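Local coordinates for protein transcriptional regulator (Saccharomonospora viridis, PDB 4KWA) that binds choline in its C-terminal domain and probably acts as a DNA-binding transcriptional repressor of the TetR family, at residues 128-133 against 150-155. Residues are numbered along the deposited sequence; the frame is centred on the assembly and turned at random.
Sequences QTIAMT and ELATRL
Neither segment brings a flat side chain to the meeting of Ile130 and Ala131 with Ala152; a planar group held on both faces is the Thr129 carbonyl, set back from the interface and gripped by Thr133 N and Thr133 OG1. The hydroxyl donates, with OG1 2.6 Å from Thr129 O and tilted 27° out of the carbonyl plane, so threonine spends its polar end on its own helix while remaining buried. Across the two segments the side-chain contacts are apolar, and no hydrogen bond spans them. Ile130 carries the contact through one branch: CG2, set anti to the backbone N by a chi1 of -63°, lies 3.8 Å from Ala152 CA and also meets Leu155 CD2 at 3.9 Å. Beta-branched isoleucine suits the place because CG2 sits right at CB and can lie against the alanine. Alanine suits the crossing point: Ala131 CB and Ala152 CB stand 4.0 Å apart, letting the axes approach to 8.7 Å at 126°. This joins helix 113-139, whose Tyr127 also touches Ala152, to helix 148-168 in the TetR-type ligand domain. Thr129 and Thr133 lean on Leu84 of helix 77-86, Leu155 on Phe185 of helix 175-190; Glu150 and Arg154 hydrogen-bond His181 of the second subunit, placing helix 148-168 at the dimer interface.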
# COMPACT_ATOMS: atom_id res chain seq x y z
N GLN A 128 15.93 -5.29 7.63
CA GLN A 128 17.13 -5.95 8.24
C GLN A 128 16.79 -6.92 9.37
O GLN A 128 17.40 -7.99 9.44
CB GLN A 128 18.20 -4.96 8.62
CG GLN A 128 18.72 -4.08 7.49
CD GLN A 128 19.40 -4.79 6.27
OE1 GLN A 128 19.53 -4.20 5.18
NE2 GLN A 128 19.80 -6.00 6.45
N THR A 129 15.83 -6.57 10.24
CA THR A 129 15.34 -7.46 11.24
C THR A 129 14.86 -8.80 10.64
O THR A 129 15.13 -9.88 11.16
CB THR A 129 14.25 -6.76 12.01
OG1 THR A 129 14.92 -5.79 12.80
CG2 THR A 129 13.50 -7.76 12.91
N ILE A 130 14.03 -8.71 9.58
CA ILE A 130 13.52 -9.88 8.91
C ILE A 130 14.66 -10.67 8.35
O ILE A 130 14.77 -11.90 8.61
CB ILE A 130 12.56 -9.46 7.75
CG1 ILE A 130 11.34 -8.72 8.28
CG2 ILE A 130 12.10 -10.71 7.03
CD1 ILE A 130 10.57 -9.48 9.34
N ALA A 131 15.55 -10.00 7.61
CA ALA A 131 16.64 -10.75 7.01
C ALA A 131 17.54 -11.46 8.04
O ALA A 131 18.02 -12.61 7.87
CB ALA A 131 17.47 -9.79 6.09
N MSE A 132 17.77 -10.76 9.16
CA MSE A 132 18.58 -11.31 10.21
C MSE A 132 17.89 -12.49 10.79
O MSE A 132 18.56 -13.46 11.15
CB MSE A 132 18.91 -10.27 11.26
CG MSE A 132 19.69 -10.87 12.39
SE MSE A 132 19.74 -9.49 13.81
CE MSE A 132 17.91 -9.36 14.61
N THR A 133 16.56 -12.43 10.94
CA THR A 133 15.84 -13.59 11.51
C THR A 133 15.94 -14.85 10.61
O THR A 133 16.11 -15.99 11.07
CB THR A 133 14.42 -13.18 11.75
OG1 THR A 133 14.50 -11.98 12.57
CG2 THR A 133 13.57 -14.30 12.49
N GLU A 150 16.29 -11.42 -0.69
CA GLU A 150 15.16 -11.57 -1.64
C GLU A 150 13.93 -11.99 -0.87
O GLU A 150 12.82 -11.46 -1.13
CB GLU A 150 15.46 -12.62 -2.74
CG GLU A 150 16.43 -12.18 -3.83
CD GLU A 150 15.88 -11.14 -4.85
OE1 GLU A 150 16.58 -10.99 -5.88
OE2 GLU A 150 14.79 -10.50 -4.69
N LEU A 151 14.14 -12.87 0.12
CA LEU A 151 13.07 -13.35 0.98
C LEU A 151 12.55 -12.24 1.87
O LEU A 151 11.35 -12.15 2.04
CB LEU A 151 13.52 -14.58 1.77
CG LEU A 151 12.45 -15.11 2.75
CD1 LEU A 151 11.13 -15.34 2.03
CD2 LEU A 151 12.90 -16.43 3.39
N ALA A 152 13.41 -11.48 2.59
CA ALA A 152 12.93 -10.31 3.31
C ALA A 152 12.10 -9.37 2.38
O ALA A 152 11.13 -8.82 2.78
CB ALA A 152 14.09 -9.53 3.88
N THR A 153 12.57 -9.13 1.16
CA THR A 153 11.82 -8.32 0.13
C THR A 153 10.48 -8.88 -0.12
O THR A 153 9.45 -8.16 -0.08
CB THR A 153 12.62 -8.22 -1.16
OG1 THR A 153 13.67 -7.26 -0.96
CG2 THR A 153 11.78 -7.66 -2.29
N ARG A 154 10.44 -10.18 -0.36
CA ARG A 154 9.14 -10.83 -0.57
C ARG A 154 8.24 -10.82 0.61
O ARG A 154 7.05 -10.50 0.44
CB ARG A 154 9.35 -12.25 -1.07
CG ARG A 154 8.18 -13.04 -1.53
CD ARG A 154 8.48 -14.27 -2.41
NE ARG A 154 9.12 -13.92 -3.67
CZ ARG A 154 9.63 -14.73 -4.59
NH1 ARG A 154 10.18 -14.19 -5.71
NH2 ARG A 154 9.56 -16.04 -4.41
N LEU A 155 8.75 -11.17 1.81
CA LEU A 155 7.88 -11.20 2.99
C LEU A 155 7.32 -9.83 3.28
O LEU A 155 6.08 -9.72 3.55
CB LEU A 155 8.60 -11.83 4.19
CG LEU A 155 7.77 -11.93 5.43
CD1 LEU A 155 6.45 -12.69 5.21
CD2 LEU A 155 8.65 -12.54 6.52